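Local coordinates for protein homoserine O-acetyltransferase (Bacillus anthracis str. 'Ames Ancestor', PDB 3I1I) that probably transfers an acetyl group to the side-chain hydroxyl of L-homoserine, at residues T83-V88 / F368-V373; N181-I186 / S297-A302. One frame throughout, in Å; residues are numbered along the deposited sequence.

Contact 1 of 2, residues T83-V88 / F368-V373; sequences TNQYFV and FLNRKV
Tyr86 reaches across to the C-terminal part of helix 362-370 and meets Leu369 and Asn370 with its hydroxyl. Starting at CB, the side chain leaves the backbone with CG anti to the carbonyl carbon (chi1 -66°), which carries the ring out toward the helix. Gln85 CB, from the same segment, sits 4.2 Å above one face of that ring, offset toward the rim. Further along, Tyr86 CE2 comes within 4.4 Å of Leu369 CD1, a loose apolar approach that is oblique to the ring. At the tip, Tyr86 OH lies 3.3 Å from Leu369 O. Asn370 OD1 is farther off, 4.1 Å from Tyr86 OH.

In the alpha/beta-hydrolase fold, Tyr86 comes just before strand 87-91, an inner strand of the central sheet between 24-34 and 44-48. The last helix of the chain packs beside strand 44-48, where Ile45 touches both Tyr86 and Leu369. His149, just before strand 150-154, is hydrogen-bonded through NE2 to Leu369 O and also meets the Tyr86 ring, the two planes about 35° apart, so the tyrosine and this part of the helix share one histidine.

On the exposed side, Gln85 NE2 stops 4.2 Å from Asn370 OD1, and Asn370 ND2 turns back to make a weak hydrogen bond to Tyr366 O in its own helix.

Contact 2 of 2, residues N181-I186 / S297-A302; sequences NPQNPI and SSLEEA
Leu299 reaches the 181-186 loop because its CG stands anti to the backbone N (chi1 -179°), sending the two methyls out from the first turn of helix 299-304. Gln183 comes from the other side with CG anti to its carbonyl carbon (chi1 -61°) and the chain extended beyond CG, so its amide end gets as far as the leucine. The methyls divide the work: Leu299 CD1 packs on Pro182 CB at 4.0 Å, and CD2 lies 4.0 Å from Gln183 OE1. The glutamine and leucine side chains run at a slant to each other; OE1 lies by the leucine methyl, while NE2 of the same amide is hydrogen-bonded to Asp291 OD1. Ile292, the next residue, touches Leu299 and is also paired through the backbone with Pro182, so Ile292 bridges the two segments.

In the alpha/beta-hydrolase fold the 181-186 segment is the loop that leaves strand 174-178 of the central sheet and runs into helix 186-202. Pro182 is buried there, also touching Gln162 of helix 156-167 and Met329 of helix 324-335. Gln183 packs on Ser245 of the third subunit, which puts this side of the loop at a subunit interface.

The leucine's helix is well tied at its start. Ser298 is the N-cap, its OG accepting from Glu301 N at 3.0 Å. Glu301 OE1 in turn takes two bonds from Ser297, one from N (2.9 Å, 164° at the hydrogen) and one from OG (2.8 Å). They arrive from opposite faces of the carboxylate plane; two donors grip one carboxylate oxygen, which probably limits its turning.

After laying down strands 10-18, 24-34 and 44-48, the chain reaches 83-88 and enters strand 87-91, opening the long loop that contact 1 closes at 368-373, after the run of the last helix. Within that loop the chain builds the sheet from strand 150-154 onward, reaches 181-186 just after strand 174-178, and then makes a largely helical excursion before contact 2 closes a shorter loop at 297-302. The second loop therefore lies wholly within the first, and the two do not cross. Contact 1 ties the C-terminal helix to the sheet; contact 2 joins a post-strand loop to helix 299-304. Their centres are 28 Å apart, their nearest atoms about 15 Å.

Contact 1 of 2, residues T83-V88 / F368-V373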
ATOM      1  N   THR A  83     -22.591 -20.877 -26.976  1.00 27.38           N
ATOM      2  CA  THR A  83     -21.870 -20.833 -28.251  1.00 28.19           C
ATOM      3  C   THR A  83     -22.493 -21.689 -29.394  1.00 29.10           C
ATOM      4  O   THR A  83     -22.058 -21.571 -30.541  1.00 29.15           O
ATOM      5  CB  THR A  83     -20.413 -21.266 -28.070  1.00 28.01           C
ATOM      6  OG1 THR A  83     -20.375 -22.576 -27.475  1.00 29.48           O
ATOM      7  CG2 THR A  83     -19.683 -20.283 -27.194  1.00 26.13           C
ATOM      8  N   ASN A  84     -23.515 -22.509 -29.119  1.00 29.61           N
ATOM      9  CA  ASN A  84     -24.316 -23.077 -30.223  1.00 30.34           C
ATOM     10  C   ASN A  84     -25.242 -22.028 -30.810  1.00 30.69           C
ATOM     11  O   ASN A  84     -25.868 -22.254 -31.828  1.00 31.58           O
ATOM     12  CB  ASN A  84     -25.198 -24.247 -29.784  1.00 30.16           C
ATOM     13  CG  ASN A  84     -24.421 -25.398 -29.298  1.00 31.10           C
ATOM     14  OD1 ASN A  84     -23.370 -25.725 -29.852  1.00 34.47           O
ATOM     15  ND2 ASN A  84     -24.923 -26.048 -28.245  1.00 30.16           N
ATOM     16  N   GLN A  85     -25.361 -20.889 -30.156  1.00 31.51           N
ATOM     17  CA  GLN A  85     -26.292 -19.850 -30.588  1.00 31.26           C
ATOM     18  C   GLN A  85     -25.635 -18.517 -30.865  1.00 29.74           C
ATOM     19  O   GLN A  85     -26.060 -17.793 -31.757  1.00 30.74           O
ATOM     20  CB  GLN A  85     -27.274 -19.665 -29.483  1.00 32.46           C
ATOM     21  CG  GLN A  85     -28.530 -19.045 -29.921  1.00 37.26           C
ATOM     22  CD  GLN A  85     -29.526 -19.010 -28.794  1.00 42.11           C
ATOM     23  OE1 GLN A  85     -29.604 -19.952 -27.975  1.00 42.96           O
ATOM     24  NE2 GLN A  85     -30.305 -17.920 -28.736  1.00 45.09           N
ATOM     25  N   TYR A  86     -24.589 -18.187 -30.118  1.00 27.86           N
ATOM     26  CA  TYR A  86     -23.953 -16.881 -30.239  1.00 26.39           C
ATOM     27  C   TYR A  86     -22.520 -16.984 -30.781  1.00 26.06           C
ATOM     28  O   TYR A  86     -21.812 -17.985 -30.586  1.00 24.98           O
ATOM     29  CB  TYR A  86     -23.949 -16.173 -28.879  1.00 25.74           C
ATOM     30  CG  TYR A  86     -25.331 -15.830 -28.396  1.00 24.76           C
ATOM     31  CD1 TYR A  86     -26.082 -14.919 -29.077  1.00 24.54           C
ATOM     32  CD2 TYR A  86     -25.886 -16.426 -27.262  1.00 25.38           C
ATOM     33  CE1 TYR A  86     -27.345 -14.595 -28.689  1.00 26.90           C
ATOM     34  CE2 TYR A  86     -27.178 -16.102 -26.850  1.00 26.72           C
ATOM     35  CZ  TYR A  86     -27.897 -15.176 -27.575  1.00 28.65           C
ATOM     36  OH  TYR A  86     -29.179 -14.793 -27.240  1.00 32.68           O
ATOM     37  N   PHE A  87     -22.102 -15.925 -31.463  1.00 24.98           N
ATOM     38  CA  PHE A  87     -20.724 -15.787 -31.880  1.00 24.15           C
ATOM     39  C   PHE A  87     -20.087 -14.881 -30.834  1.00 23.84           C
ATOM     40  O   PHE A  87     -20.451 -13.710 -30.724  1.00 24.33           O
ATOM     41  CB  PHE A  87     -20.684 -15.152 -33.266  1.00 23.88           C
ATOM     42  CG  PHE A  87     -19.311 -14.949 -33.792  1.00 23.40           C
ATOM     43  CD1 PHE A  87     -18.491 -16.038 -34.031  1.00 24.58           C
ATOM     44  CD2 PHE A  87     -18.841 -13.695 -34.046  1.00 22.44           C
ATOM     45  CE1 PHE A  87     -17.224 -15.875 -34.515  1.00 24.50           C
ATOM     46  CE2 PHE A  87     -17.558 -13.508 -34.544  1.00 23.96           C
ATOM     47  CZ  PHE A  87     -16.747 -14.606 -34.780  1.00 24.93           C
ATOM     48  N   VAL A  88     -19.137 -15.404 -30.067  1.00 23.29           N
ATOM     49  CA  VAL A  88     -18.583 -14.672 -28.931  1.00 22.73           C
ATOM     50  C   VAL A  88     -17.168 -14.211 -29.228  1.00 22.93           C
ATOM     51  O   VAL A  88     -16.369 -15.002 -29.714  1.00 22.94           O
ATOM     52  CB  VAL A  88     -18.584 -15.559 -27.669  1.00 23.29           C
ATOM     53  CG1 VAL A  88     -17.924 -14.834 -26.465  1.00 21.02           C
ATOM     54  CG2 VAL A  88     -20.003 -16.032 -27.347  1.00 21.07           C
ATOM     55  N   PHE A 368     -31.524 -12.685 -19.589  1.00 23.83           N
ATOM     56  CA  PHE A 368     -31.311 -11.345 -20.094  1.00 24.12           C
ATOM     57  C   PHE A 368     -30.883 -11.336 -21.565  1.00 24.21           C
ATOM     58  O   PHE A 368     -31.347 -10.507 -22.352  1.00 23.60           O
ATOM     59  CB  PHE A 368     -30.272 -10.639 -19.237  1.00 23.93           C
ATOM     60  CG  PHE A 368     -30.209  -9.188 -19.462  1.00 23.84           C
ATOM     61  CD1 PHE A 368     -31.180  -8.365 -18.951  1.00 25.48           C
ATOM     62  CD2 PHE A 368     -29.181  -8.628 -20.178  1.00 24.49           C
ATOM     63  CE1 PHE A 368     -31.130  -6.979 -19.152  1.00 26.21           C
ATOM     64  CE2 PHE A 368     -29.136  -7.248 -20.383  1.00 25.30           C
ATOM     65  CZ  PHE A 368     -30.108  -6.438 -19.868  1.00 24.95           C
ATOM     66  N   LEU A 369     -30.045 -12.288 -21.943  1.00 25.00           N
ATOM     67  CA  LEU A 369     -29.645 -12.439 -23.338  1.00 25.86           C
ATOM     68  C   LEU A 369     -30.836 -12.787 -24.240  1.00 27.80           C
ATOM     69  O   LEU A 369     -30.800 -12.535 -25.438  1.00 27.74           O
ATOM     70  CB  LEU A 369     -28.555 -13.495 -23.470  1.00 25.10           C
ATOM     71  CG  LEU A 369     -27.215 -13.095 -22.862  1.00 24.77           C
ATOM     72  CD1 LEU A 369     -26.228 -14.274 -22.956  1.00 21.87           C
ATOM     73  CD2 LEU A 369     -26.648 -11.790 -23.528  1.00 18.61           C
ATOM     74  N   ASN A 370     -31.892 -13.333 -23.649  1.00 30.07           N
ATOM     75  CA  ASN A 370     -33.108 -13.666 -24.369  1.00 31.97           C
ATOM     76  C   ASN A 370     -34.243 -12.668 -24.259  1.00 32.99           C
ATOM     77  O   ASN A 370     -35.236 -12.832 -24.898  1.00 33.23           O
ATOM     78  CB  ASN A 370     -33.594 -15.032 -23.903  1.00 32.52           C
ATOM     79  CG  ASN A 370     -32.727 -16.120 -24.435  1.00 34.99           C
ATOM     80  OD1 ASN A 370     -32.658 -16.298 -25.651  1.00 39.12           O
ATOM     81  ND2 ASN A 370     -32.011 -16.825 -23.556  1.00 36.74           N
ATOM     82  N   ARG A 371     -34.114 -11.632 -23.457  1.00 34.44           N
ATOM     83  CA  ARG A 371     -35.151 -10.622 -23.407  1.00 35.50           C
ATOM     84  C   ARG A 371     -34.992  -9.655 -24.599  1.00 36.18           C
ATOM     85  O   ARG A 371     -33.870  -9.346 -25.022  1.00 35.61           O
ATOM     86  CB  ARG A 371     -35.066  -9.890 -22.081  1.00 35.91           C
ATOM     87  CG  ARG A 371     -36.018  -8.746 -21.911  1.00 37.92           C
ATOM     88  CD  ARG A 371     -35.607  -7.960 -20.702  1.00 42.13           C
ATOM     89  NE  ARG A 371     -35.682  -8.787 -19.492  1.00 44.97           N
ATOM     90  CZ  ARG A 371     -36.810  -9.023 -18.818  1.00 48.14           C
ATOM     91  NH1 ARG A 371     -37.961  -8.472 -19.220  1.00 47.87           N
ATOM     92  NH2 ARG A 371     -36.790  -9.795 -17.725  1.00 48.68           N
ATOM     93  N   LYS A 372     -36.121  -9.187 -25.126  1.00 36.94           N
ATOM     94  CA  LYS A 372     -36.110  -8.304 -26.288  1.00 38.55           C
ATOM     95  C   LYS A 372     -35.677  -6.872 -25.931  1.00 38.34           C
ATOM     96  O   LYS A 372     -35.880  -6.396 -24.818  1.00 38.02           O
ATOM     97  CB  LYS A 372     -37.486  -8.289 -26.967  1.00 38.99           C
ATOM     98  CG  LYS A 372     -38.528  -7.435 -26.256  1.00 41.74           C
ATOM     99  CD  LYS A 372     -39.905  -7.541 -26.938  1.00 45.80           C
ATOM    100  CE  LYS A 372     -40.772  -6.329 -26.616  1.00 47.90           C
ATOM    101  NZ  LYS A 372     -40.322  -5.107 -27.383  1.00 49.69           N
ATOM    102  N   VAL A 373     -35.089  -6.200 -26.910  1.00 38.83           N
ATOM    103  CA  VAL A 373     -34.591  -4.845 -26.742  1.00 39.12           C
ATOM    104  C   VAL A 373     -35.770  -3.880 -26.602  1.00 39.69           C
ATOM    105  O   VAL A 373     -36.730  -3.940 -27.356  1.00 38.55           O
ATOM    106  CB  VAL A 373     -33.648  -4.455 -27.901  1.00 39.08           C
ATOM    107  CG1 VAL A 373     -33.138  -2.961 -27.763  1.00 36.69           C
ATOM    108  CG2 VAL A 373     -32.503  -5.463 -27.941  1.00 39.26           C
TER

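Contact 2 of 2, residues N181-I186 / S297-A302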
ATOM      1  N   ASN A 181     -18.644  -0.560 -11.825  1.00 19.76           N
ATOM      2  CA  ASN A 181     -19.313   0.721 -11.479  1.00 19.01           C
ATOM      3  C   ASN A 181     -19.064   1.725 -12.602  1.00 18.82           C
ATOM      4  O   ASN A 181     -18.083   1.582 -13.361  1.00 18.02           O
ATOM      5  CB  ASN A 181     -18.770   1.296 -10.174  1.00 18.44           C
ATOM      6  CG  ASN A 181     -19.526   0.820  -8.975  1.00 20.18           C
ATOM      7  OD1 ASN A 181     -20.750   0.822  -8.986  1.00 22.68           O
ATOM      8  ND2 ASN A 181     -18.813   0.385  -7.934  1.00 20.89           N
ATOM      9  N   PRO A 182     -19.945   2.732 -12.722  1.00 19.01           N
ATOM     10  CA  PRO A 182     -19.805   3.707 -13.789  1.00 19.68           C
ATOM     11  C   PRO A 182     -18.622   4.639 -13.587  1.00 19.72           C
ATOM     12  O   PRO A 182     -18.188   5.284 -14.536  1.00 19.13           O
ATOM     13  CB  PRO A 182     -21.129   4.484 -13.752  1.00 19.45           C
ATOM     14  CG  PRO A 182     -21.689   4.227 -12.430  1.00 20.35           C
ATOM     15  CD  PRO A 182     -21.165   2.954 -11.929  1.00 19.71           C
ATOM     16  N   GLN A 183     -18.154   4.733 -12.347  1.00 20.15           N
ATOM     17  CA  GLN A 183     -17.044   5.613 -11.982  1.00 20.91           C
ATOM     18  C   GLN A 183     -16.240   4.893 -10.940  1.00 20.43           C
ATOM     19  O   GLN A 183     -16.822   4.387 -10.001  1.00 21.62           O
ATOM     20  CB  GLN A 183     -17.571   6.929 -11.388  1.00 21.31           C
ATOM     21  CG  GLN A 183     -18.429   7.737 -12.343  1.00 23.39           C
ATOM     22  CD  GLN A 183     -19.025   8.997 -11.698  1.00 25.80           C
ATOM     23  OE1 GLN A 183     -19.771   8.899 -10.725  1.00 26.24           O
ATOM     24  NE2 GLN A 183     -18.728  10.175 -12.270  1.00 20.94           N
ATOM     25  N   ASN A 184     -14.925   4.789 -11.099  1.00 20.28           N
ATOM     26  CA  ASN A 184     -14.169   4.003 -10.154  1.00 20.02           C
ATOM     27  C   ASN A 184     -14.270   4.695  -8.785  1.00 19.99           C
ATOM     28  O   ASN A 184     -13.991   5.880  -8.664  1.00 18.99           O
ATOM     29  CB  ASN A 184     -12.715   3.844 -10.554  1.00 20.45           C
ATOM     30  CG  ASN A 184     -12.056   2.684  -9.827  1.00 22.65           C
ATOM     31  OD1 ASN A 184     -12.540   1.567  -9.942  1.00 24.62           O
ATOM     32  ND2 ASN A 184     -10.961   2.931  -9.092  1.00 22.76           N
ATOM     33  N   PRO A 185     -14.716   3.965  -7.761  1.00 19.63           N
ATOM     34  CA  PRO A 185     -14.845   4.610  -6.461  1.00 19.95           C
ATOM     35  C   PRO A 185     -13.551   5.238  -6.006  1.00 19.70           C
ATOM     36  O   PRO A 185     -12.471   4.747  -6.327  1.00 19.52           O
ATOM     37  CB  PRO A 185     -15.236   3.470  -5.534  1.00 20.08           C
ATOM     38  CG  PRO A 185     -15.931   2.500  -6.440  1.00 21.60           C
ATOM     39  CD  PRO A 185     -15.138   2.560  -7.734  1.00 20.09           C
ATOM     40  N   ILE A 186     -13.681   6.340  -5.290  1.00 19.48           N
ATOM     41  CA  ILE A 186     -12.533   7.080  -4.785  1.00 19.73           C
ATOM     42  C   ILE A 186     -11.665   6.179  -3.891  1.00 19.99           C
ATOM     43  O   ILE A 186     -10.454   6.179  -4.026  1.00 20.50           O
ATOM     44  CB  ILE A 186     -12.994   8.323  -3.960  1.00 19.22           C
ATOM     45  CG1 ILE A 186     -13.793   9.282  -4.845  1.00 19.49           C
ATOM     46  CG2 ILE A 186     -11.798   9.047  -3.318  1.00 17.61           C
ATOM     47  CD1 ILE A 186     -13.044   9.783  -6.105  1.00 15.73           C
ATOM     48  N   SER A 297     -21.303  16.631 -18.911  1.00 26.19           N
ATOM     49  CA  SER A 297     -21.541  17.590 -17.851  1.00 25.13           C
ATOM     50  C   SER A 297     -21.927  16.907 -16.565  1.00 24.02           C
ATOM     51  O   SER A 297     -21.854  17.498 -15.530  1.00 24.19           O
ATOM     52  CB  SER A 297     -22.628  18.589 -18.259  1.00 24.79           C
ATOM     53  OG  SER A 297     -23.817  17.929 -18.593  1.00 24.97           O
ATOM     54  N   SER A 298     -22.347  15.654 -16.633  1.00 23.25           N
ATOM     55  CA  SER A 298     -22.657  14.879 -15.429  1.00 21.72           C
ATOM     56  C   SER A 298     -22.843  13.408 -15.777  1.00 20.86           C
ATOM     57  O   SER A 298     -22.976  13.043 -16.972  1.00 19.62           O
ATOM     58  CB  SER A 298     -23.972  15.359 -14.830  1.00 21.56           C
ATOM     59  OG  SER A 298     -25.077  15.004 -15.674  1.00 21.59           O
ATOM     60  N   LEU A 299     -22.891  12.575 -14.737  1.00 19.73           N
ATOM     61  CA  LEU A 299     -23.202  11.161 -14.901  1.00 19.41           C
ATOM     62  C   LEU A 299     -24.543  11.001 -15.596  1.00 19.44           C
ATOM     63  O   LEU A 299     -24.654  10.192 -16.514  1.00 19.32           O
ATOM     64  CB  LEU A 299     -23.212  10.453 -13.552  1.00 19.72           C
ATOM     65  CG  LEU A 299     -23.503   8.952 -13.569  1.00 20.57           C
ATOM     66  CD1 LEU A 299     -22.513   8.194 -14.481  1.00 19.58           C
ATOM     67  CD2 LEU A 299     -23.482   8.394 -12.138  1.00 21.16           C
ATOM     68  N   GLU A 300     -25.537  11.788 -15.173  1.00 19.60           N
ATOM     69  CA  GLU A 300     -26.871  11.794 -15.752  0.60 20.47           C
ATOM     70  C   GLU A 300     -26.793  11.999 -17.294  1.00 20.02           C
ATOM     71  O   GLU A 300     -27.449  11.314 -18.097  1.00 19.43           O
ATOM     72  CB  GLU A 300     -27.695  12.914 -15.085  0.60 20.97           C
ATOM     73  CG  GLU A 300     -27.802  12.863 -13.493  0.60 24.86           C
ATOM     74  CD  GLU A 300     -26.466  12.904 -12.670  0.60 26.81           C
ATOM     75  OE1 GLU A 300     -26.312  12.153 -11.663  0.60 31.81           O
ATOM     76  OE2 GLU A 300     -25.572  13.680 -12.991  0.60 26.63           O
ATOM     77  N   GLU A 301     -25.982  12.951 -17.708  1.00 19.59           N
ATOM     78  CA  GLU A 301     -25.853  13.184 -19.132  1.00 20.09           C
ATOM     79  C   GLU A 301     -25.202  12.003 -19.831  1.00 19.15           C
ATOM     80  O   GLU A 301     -25.666  11.598 -20.868  1.00 20.24           O
ATOM     81  CB  GLU A 301     -25.100  14.475 -19.469  1.00 20.08           C
ATOM     82  CG  GLU A 301     -25.306  14.850 -20.959  1.00 23.31           C
ATOM     83  CD  GLU A 301     -24.211  15.702 -21.580  1.00 24.39           C
ATOM     84  OE1 GLU A 301     -23.447  16.367 -20.829  1.00 22.15           O
ATOM     85  OE2 GLU A 301     -24.160  15.703 -22.845  1.00 25.50           O
ATOM     86  N   ALA A 302     -24.138  11.446 -19.269  1.00 18.57           N
ATOM     87  CA  ALA A 302     -23.459  10.318 -19.897  1.00 17.83           C
ATOM     88  C   ALA A 302     -24.487   9.201 -20.126  1.00 17.60           C
ATOM     89  O   ALA A 302     -24.572   8.636 -21.206  1.00 18.06           O
ATOM     90  CB  ALA A 302     -22.267   9.830 -19.038  1.00 16.67           C
TER